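Local coordinates for thermotoga maritima TmcAL (PDB 5Y0T), which belongs to the HIGH nucleotidyl transferase family of the HUP clan and holds adenosine-5'-rp-alpha-thio-triphosphate in a pocket of this model, at residues Val64-Glu69 and Ile337-Phe342; Val89-Gly94 and Lys356-Ile361. One frame throughout, in Å; residues are numbered along the deposited sequence.

How the interactions relate
From the N terminus the chain lays down strand 66-70 and then helix 79-92, which supply V64-E69 to interaction 1 and V89-G94 to interaction 2; some 240 residues later it returns with strand 337-343, helix 346-356 and the loop leading to strand 361-362. Interaction 1 closes the first long loop by pairing strand 66-70 with strand 337-343, and interaction 2 closes the second by docking the end of helix 79-92 on loop 356-361. The segments alternate along the chain, so the loops cross rather than nest. The two contacts also touch: I337 N lies 2.9 Å from P360 O, probably hydrogen-bonded, and L68 packs on V89. Both tie the N-terminal parallel strands to the late part of the chain.

Interaction 1 of 2, residues Val64-Glu69 and Ile337-Phe342; sequences VDVVLE and IRILGF
One residue, V67, is matched by two, L340 and G341, a classic beta bulge in an antiparallel pairing. V67 O takes the N-H of L340 at 2.8 Å and, weakly, that of G341, while V67 N returns a nearly straight bond (175°) to G341 O. Beyond the bulge the register slips by one residue, and E69 N reaches R338 O at 3.0 Å. G341 suits the bulge: its fully extended phi of 179° is one glycine takes easily.

Branched aliphatic side chains of V66, L68 and I339 fill one face, where F342 adds its CB while its ring leads away. I339 and L68 run alongside one another in the same direction, and their tips press together, CD1 of I339 being 3.4 Å from CD2 of L68. With L68 CG opposite its carbonyl carbon (chi1 -42°), that same CD2 also meets I337 CG2. On the other face L340 lays CD1 against E69 CB at 3.7 Å, and CD2 sits over the rim of one face of the R338 guanidinium. OE1 of E69 and NH1 of R338 attract by charge alone at 3.5 Å, OE1 lying well out of the guanidinium plane, and a water bridges them. K52 also pairs with E69, and D413 with R338. Strand 32-38 runs parallel to 66-70 on its other edge, so strand 337-343 adds an antiparallel neighbour to the parallel alpha/beta sheet characteristic of the HUP clan.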
ATOM      1  N   VAL A  64     -16.196  12.980  31.029  1.00 17.42           N
ATOM      2  CA  VAL A  64     -15.052  12.079  31.290  1.00 16.41           C
ATOM      3  C   VAL A  64     -13.845  12.863  31.880  1.00 18.19           C
ATOM      4  O   VAL A  64     -13.570  13.984  31.455  1.00 19.08           O
ATOM      5  CB  VAL A  64     -14.604  11.339  30.006  1.00 19.24           C
ATOM      6  CG1 VAL A  64     -13.380  10.498  30.295  1.00 15.44           C
ATOM      7  CG2 VAL A  64     -15.736  10.433  29.482  1.00 19.41           C
ATOM      8  N   ASP A  65     -13.174  12.313  32.900  1.00 18.45           N
ATOM      9  CA  ASP A  65     -12.010  12.991  33.499  1.00 17.77           C
ATOM     10  C   ASP A  65     -10.712  12.696  32.767  1.00 19.26           C
ATOM     11  O   ASP A  65      -9.850  13.562  32.669  1.00 17.29           O
ATOM     12  CB  ASP A  65     -11.837  12.603  34.964  1.00 15.41           C
ATOM     13  CG  ASP A  65     -13.051  12.983  35.800  1.00 26.41           C
ATOM     14  OD1 ASP A  65     -13.606  12.109  36.487  1.00 24.08           O
ATOM     15  OD2 ASP A  65     -13.456  14.154  35.747  1.00 27.98           O
ATOM     16  N   VAL A  66     -10.564  11.438  32.344  1.00 16.67           N
ATOM     17  CA  VAL A  66      -9.368  10.959  31.631  1.00 18.92           C
ATOM     18  C   VAL A  66      -9.764  10.059  30.458  1.00 20.47           C
ATOM     19  O   VAL A  66     -10.575   9.153  30.619  1.00 20.99           O
ATOM     20  CB  VAL A  66      -8.430  10.152  32.560  1.00 14.77           C
ATOM     21  CG1 VAL A  66      -7.136   9.730  31.820  1.00 16.11           C
ATOM     22  CG2 VAL A  66      -8.098  10.955  33.857  1.00 15.25           C
ATOM     23  N   VAL A  67      -9.174  10.300  29.290  1.00 16.54           N
ATOM     24  CA  VAL A  67      -9.423   9.470  28.113  1.00 14.36           C
ATOM     25  C   VAL A  67      -8.145   8.721  27.748  1.00 18.27           C
ATOM     26  O   VAL A  67      -7.088   9.331  27.624  1.00 18.98           O
ATOM     27  CB  VAL A  67      -9.878  10.282  26.872  1.00 17.31           C
ATOM     28  CG1 VAL A  67     -10.053   9.340  25.664  1.00 15.90           C
ATOM     29  CG2 VAL A  67     -11.192  11.029  27.155  1.00 14.81           C
ATOM     30  N   LEU A  68      -8.269   7.404  27.609  1.00 15.90           N
ATOM     31  CA  LEU A  68      -7.181   6.510  27.212  1.00 17.30           C
ATOM     32  C   LEU A  68      -7.438   5.995  25.811  1.00 19.22           C
ATOM     33  O   LEU A  68      -8.590   5.836  25.422  1.00 18.11           O
ATOM     34  CB  LEU A  68      -7.078   5.323  28.169  1.00 15.44           C
ATOM     35  CG  LEU A  68      -7.241   5.661  29.651  1.00 19.32           C
ATOM     36  CD1 LEU A  68      -7.246   4.388  30.524  1.00 16.47           C
ATOM     37  CD2 LEU A  68      -6.141   6.599  30.069  1.00 21.04           C
ATOM     38  N   GLU A  69      -6.385   5.744  25.037  1.00 17.69           N
ATOM     39  CA  GLU A  69      -6.591   5.078  23.754  1.00 14.84           C
ATOM     40  C   GLU A  69      -6.612   3.557  23.915  1.00 15.43           C
ATOM     41  O   GLU A  69      -5.729   2.976  24.550  1.00 19.27           O
ATOM     42  CB  GLU A  69      -5.510   5.458  22.731  1.00 13.39           C
ATOM     43  CG  GLU A  69      -5.793   4.810  21.381  1.00 17.13           C
ATOM     44  CD  GLU A  69      -4.866   5.274  20.259  1.00 19.55           C
ATOM     45  OE1 GLU A  69      -3.957   6.102  20.513  1.00 22.55           O
ATOM     46  OE2 GLU A  69      -5.047   4.790  19.120  1.00 23.10           O
ATOM     47  N   ILE A 337      -0.460   2.238  28.795  1.00 18.33           N
ATOM     48  CA  ILE A 337      -1.656   3.045  28.887  1.00 18.56           C
ATOM     49  C   ILE A 337      -1.388   4.372  28.188  1.00 19.06           C
ATOM     50  O   ILE A 337      -0.577   5.164  28.662  1.00 19.76           O
ATOM     51  CB  ILE A 337      -2.059   3.297  30.352  1.00 22.07           C
ATOM     52  CG1 ILE A 337      -2.417   1.968  31.034  1.00 20.44           C
ATOM     53  CG2 ILE A 337      -3.252   4.246  30.391  1.00 22.00           C
ATOM     54  CD1 ILE A 337      -2.373   2.020  32.571  1.00 17.81           C
ATOM     55  N   ARG A 338      -2.074   4.619  27.075  1.00 18.48           N
ATOM     56  CA  ARG A 338      -1.882   5.866  26.324  1.00 17.29           C
ATOM     57  C   ARG A 338      -2.906   6.905  26.788  1.00 19.76           C
ATOM     58  O   ARG A 338      -4.095   6.663  26.698  1.00 16.61           O
ATOM     59  CB  ARG A 338      -2.021   5.627  24.807  1.00 20.27           C
ATOM     60  CG  ARG A 338      -2.084   6.929  23.962  1.00 19.58           C
ATOM     61  CD  ARG A 338      -0.689   7.517  23.696  1.00 23.22           C
ATOM     62  NE  ARG A 338      -0.767   8.767  22.925  1.00 20.33           N
ATOM     63  CZ  ARG A 338      -0.853   8.813  21.598  1.00 25.02           C
ATOM     64  NH1 ARG A 338      -0.843   7.684  20.893  1.00 19.52           N
ATOM     65  NH2 ARG A 338      -0.917   9.986  20.975  1.00 20.87           N
ATOM     66  N   ILE A 339      -2.442   8.058  27.264  1.00 17.67           N
ATOM     67  CA  ILE A 339      -3.343   9.132  27.685  1.00 16.08           C
ATOM     68  C   ILE A 339      -3.637  10.029  26.493  1.00 18.02           C
ATOM     69  O   ILE A 339      -2.717  10.635  25.958  1.00 20.06           O
ATOM     70  CB  ILE A 339      -2.730  10.023  28.795  1.00 22.54           C
ATOM     71  CG1 ILE A 339      -2.218   9.202  29.987  1.00 23.04           C
ATOM     72  CG2 ILE A 339      -3.716  11.132  29.210  1.00 19.49           C
ATOM     73  CD1 ILE A 339      -3.215   8.284  30.593  1.00 25.52           C
ATOM     74  N   LEU A 340      -4.889  10.064  26.035  1.00 16.86           N
ATOM     75  CA  LEU A 340      -5.279  10.994  24.976  1.00 20.85           C
ATOM     76  C   LEU A 340      -5.728  12.352  25.503  1.00 21.55           C
ATOM     77  O   LEU A 340      -5.691  13.340  24.771  1.00 17.25           O
ATOM     78  CB  LEU A 340      -6.390  10.394  24.113  1.00 20.30           C
ATOM     79  CG  LEU A 340      -5.997   9.180  23.270  1.00 20.84           C
ATOM     80  CD1 LEU A 340      -7.235   8.685  22.564  1.00 17.20           C
ATOM     81  CD2 LEU A 340      -4.858   9.505  22.248  1.00 18.58           C
ATOM     82  N   GLY A 341      -6.166  12.404  26.761  1.00 18.68           N
ATOM     83  CA  GLY A 341      -6.591  13.663  27.333  1.00 16.54           C
ATOM     84  C   GLY A 341      -7.071  13.534  28.769  1.00 19.67           C
ATOM     85  O   GLY A 341      -7.414  12.435  29.230  1.00 16.46           O
ATOM     86  N   PHE A 342      -7.056  14.657  29.484  1.00 18.84           N
ATOM     87  CA  PHE A 342      -7.629  14.698  30.823  1.00 19.97           C
ATOM     88  C   PHE A 342      -7.990  16.124  31.211  1.00 20.95           C
ATOM     89  O   PHE A 342      -7.488  17.092  30.626  1.00 22.75           O
ATOM     90  CB  PHE A 342      -6.681  14.068  31.870  1.00 16.83           C
ATOM     91  CG  PHE A 342      -5.274  14.651  31.888  1.00 18.56           C
ATOM     92  CD1 PHE A 342      -4.311  14.195  30.996  1.00 17.90           C
ATOM     93  CD2 PHE A 342      -4.906  15.600  32.832  1.00 18.45           C
ATOM     94  CE1 PHE A 342      -3.017  14.698  31.031  1.00 14.48           C
ATOM     95  CE2 PHE A 342      -3.608  16.123  32.874  1.00 21.15           C
ATOM     96  CZ  PHE A 342      -2.656  15.669  31.967  1.00 13.95           C
TER
HETATM   97  O   HOH W   1      -1.654   5.034  21.397  1.00 24.08           O
HETATM   98  O   HOH W   2      -3.751   2.567  26.224  1.00 26.75           O

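Interaction 2 of 2, residues Val89-Gly94 and Lys356-Ile361; sequences VLDATG and KAKLPI
With CG set opposite its carbonyl carbon (chi1 -45°) and the rest of the chain extended, K358 stretches along the end of helix 79-92 to D91, whose own CG stands opposite the backbone N (chi1 -180°) and carries the carboxylate to meet it. The NZ of K358 approaches OD2 of D91 at 3.1 Å on the syn side, 33° out of the carboxylate plane, forming a hydrogen-bonded salt bridge; S184 holds the other oxygen, OD1. A long, flexible lysine suits this span: its aliphatic part passes the D91 carbonyl before the charge is delivered.

The backbone bond beneath it is firmer. K358 N donates to A92 O at 2.7 Å, in the carbonyl plane, and so uses a carbonyl at the C-terminal end of the helix. Negative charge tends to gather at such an end, which probably favours the nearby lysine. Here the last turn of helix 79-92 meets the loop that follows helix 346-356 and leads into the short strand 361-362, which pairs in parallel with strand 337-343 in the mixed sheet. A357 CA adds C-H contacts to the carbonyl oxygens of A92 and T93, and its small side chain probably lets the two backbones come close.

G94 leaves the helix with a positive phi, a conformation that glycine adopts easily, and, having no side chain, it leaves room for the K356 carbonyl. T93 turns its hydroxyl back to L90 O at 2.6 Å, which also accepts from T93 N. On the apolar side, A92 CB rests against CD1 of L359 at 3.5 Å, with I337 touching both residues.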
ATOM      1  N   VAL A  89      -6.840  -2.603  29.701  1.00 21.56           N
ATOM      2  CA  VAL A  89      -6.430  -1.216  29.894  1.00 17.07           C
ATOM      3  C   VAL A  89      -7.084  -0.645  31.156  1.00 23.10           C
ATOM      4  O   VAL A  89      -6.417  -0.036  31.992  1.00 19.56           O
ATOM      5  CB  VAL A  89      -6.814  -0.307  28.703  1.00 18.29           C
ATOM      6  CG1 VAL A  89      -6.545   1.154  29.043  1.00 19.14           C
ATOM      7  CG2 VAL A  89      -6.040  -0.687  27.408  1.00 16.32           C
ATOM      8  N   LEU A  90      -8.397  -0.808  31.275  1.00 17.15           N
ATOM      9  CA  LEU A  90      -9.080  -0.316  32.474  1.00 16.68           C
ATOM     10  C   LEU A  90      -8.514  -0.944  33.748  1.00 22.86           C
ATOM     11  O   LEU A  90      -8.196  -0.242  34.709  1.00 23.85           O
ATOM     12  CB  LEU A  90     -10.582  -0.584  32.373  1.00 19.84           C
ATOM     13  CG  LEU A  90     -11.231   0.275  31.288  1.00 18.45           C
ATOM     14  CD1 LEU A  90     -12.740   0.011  31.189  1.00 20.94           C
ATOM     15  CD2 LEU A  90     -10.965   1.763  31.533  1.00 22.32           C
ATOM     16  N   ASP A  91      -8.396  -2.266  33.758  1.00 20.77           N
ATOM     17  CA  ASP A  91      -7.834  -2.940  34.916  1.00 21.90           C
ATOM     18  C   ASP A  91      -6.394  -2.472  35.213  1.00 20.09           C
ATOM     19  O   ASP A  91      -5.995  -2.381  36.368  1.00 23.03           O
ATOM     20  CB  ASP A  91      -7.860  -4.451  34.711  1.00 20.80           C
ATOM     21  CG  ASP A  91      -7.285  -5.199  35.895  1.00 32.35           C
ATOM     22  OD1 ASP A  91      -8.008  -5.344  36.898  1.00 36.69           O
ATOM     23  OD2 ASP A  91      -6.118  -5.630  35.812  1.00 37.44           O
ATOM     24  N   ALA A  92      -5.626  -2.170  34.171  1.00 19.75           N
ATOM     25  CA  ALA A  92      -4.217  -1.819  34.348  1.00 22.96           C
ATOM     26  C   ALA A  92      -4.027  -0.437  34.977  1.00 20.52           C
ATOM     27  O   ALA A  92      -2.954  -0.136  35.507  1.00 21.60           O
ATOM     28  CB  ALA A  92      -3.487  -1.886  33.028  1.00 20.49           C
ATOM     29  N   THR A  93      -5.059   0.402  34.925  1.00 17.74           N
ATOM     30  CA  THR A  93      -4.969   1.727  35.531  1.00 18.82           C
ATOM     31  C   THR A  93      -4.716   1.611  37.021  1.00 20.03           C
ATOM     32  O   THR A  93      -4.157   2.524  37.631  1.00 18.44           O
ATOM     33  CB  THR A  93      -6.254   2.539  35.355  1.00 19.45           C
ATOM     34  OG1 THR A  93      -7.320   1.849  36.025  1.00 18.31           O
ATOM     35  CG2 THR A  93      -6.601   2.713  33.853  1.00 17.37           C
ATOM     36  N   GLY A  94      -5.169   0.496  37.597  1.00 23.36           N
ATOM     37  CA  GLY A  94      -5.016   0.233  39.017  1.00 21.16           C
ATOM     38  C   GLY A  94      -6.063   0.929  39.871  1.00 22.38           C
ATOM     39  O   GLY A  94      -6.009   0.838  41.105  1.00 24.03           O
ATOM     40  N   LYS A 356      -0.382   3.582  41.070  1.00 19.91           N
ATOM     41  CA  LYS A 356      -1.023   2.262  41.118  1.00 21.49           C
ATOM     42  C   LYS A 356      -1.074   1.454  39.814  1.00 23.28           C
ATOM     43  O   LYS A 356      -1.437   0.273  39.837  1.00 22.59           O
ATOM     44  CB  LYS A 356      -2.455   2.434  41.638  1.00 25.11           C
ATOM     45  CG  LYS A 356      -2.531   3.011  43.046  1.00 33.58           C
ATOM     46  CD  LYS A 356      -3.930   2.848  43.633  1.00 47.06           C
ATOM     47  CE  LYS A 356      -3.976   3.215  45.118  1.00 55.69           C
ATOM     48  NZ  LYS A 356      -3.021   2.407  45.940  1.00 61.76           N
ATOM     49  N   ALA A 357      -0.691   2.055  38.690  1.00 20.42           N
ATOM     50  CA  ALA A 357      -0.931   1.398  37.401  1.00 20.27           C
ATOM     51  C   ALA A 357      -0.011   0.201  37.210  1.00 23.00           C
ATOM     52  O   ALA A 357       1.088   0.172  37.749  1.00 21.70           O
ATOM     53  CB  ALA A 357      -0.758   2.363  36.254  1.00 19.33           C
ATOM     54  N   LYS A 358      -0.489  -0.793  36.465  1.00 19.07           N
ATOM     55  CA  LYS A 358       0.278  -2.008  36.205  1.00 23.76           C
ATOM     56  C   LYS A 358       0.928  -1.990  34.828  1.00 25.41           C
ATOM     57  O   LYS A 358       1.585  -2.949  34.458  1.00 23.15           O
ATOM     58  CB  LYS A 358      -0.619  -3.254  36.321  1.00 24.87           C
ATOM     59  CG  LYS A 358      -1.548  -3.280  37.543  1.00 39.86           C
ATOM     60  CD  LYS A 358      -2.647  -4.343  37.367  1.00 45.79           C
ATOM     61  CE  LYS A 358      -3.720  -4.229  38.443  1.00 50.98           C
ATOM     62  NZ  LYS A 358      -4.547  -5.468  38.513  1.00 55.17           N
ATOM     63  N   LEU A 359       0.694  -0.924  34.060  1.00 23.44           N
ATOM     64  CA  LEU A 359       1.340  -0.728  32.759  1.00 23.19           C
ATOM     65  C   LEU A 359       1.953   0.663  32.730  1.00 24.05           C
ATOM     66  O   LEU A 359       1.441   1.560  33.395  1.00 19.73           O
ATOM     67  CB  LEU A 359       0.338  -0.871  31.600  1.00 14.42           C
ATOM     68  CG  LEU A 359      -0.294  -2.240  31.319  1.00 20.52           C
ATOM     69  CD1 LEU A 359      -1.361  -2.121  30.233  1.00 15.98           C
ATOM     70  CD2 LEU A 359       0.799  -3.220  30.903  1.00 22.56           C
ATOM     71  N   PRO A 360       3.035   0.854  31.950  1.00 21.45           N
ATOM     72  CA  PRO A 360       3.658   2.175  31.792  1.00 21.89           C
ATOM     73  C   PRO A 360       2.664   3.176  31.220  1.00 21.25           C
ATOM     74  O   PRO A 360       1.898   2.824  30.326  1.00 24.04           O
ATOM     75  CB  PRO A 360       4.803   1.917  30.796  1.00 21.72           C
ATOM     76  CG  PRO A 360       5.067   0.461  30.892  1.00 26.23           C
ATOM     77  CD  PRO A 360       3.731  -0.174  31.159  1.00 21.34           C
ATOM     78  N   ILE A 361       2.668   4.396  31.737  1.00 17.77           N
ATOM     79  CA  ILE A 361       1.754   5.426  31.258  1.00 18.08           C
ATOM     80  C   ILE A 361       2.484   6.326  30.267  1.00 25.19           C
ATOM     81  O   ILE A 361       3.552   6.856  30.572  1.00 22.28           O
ATOM     82  CB  ILE A 361       1.200   6.254  32.439  1.00 19.80           C
ATOM     83  CG1 ILE A 361       0.284   5.378  33.293  1.00 26.25           C
ATOM     84  CG2 ILE A 361       0.453   7.486  31.944  1.00 20.37           C
ATOM     85  CD1 ILE A 361       0.117   5.878  34.714  1.00 24.42           C
TER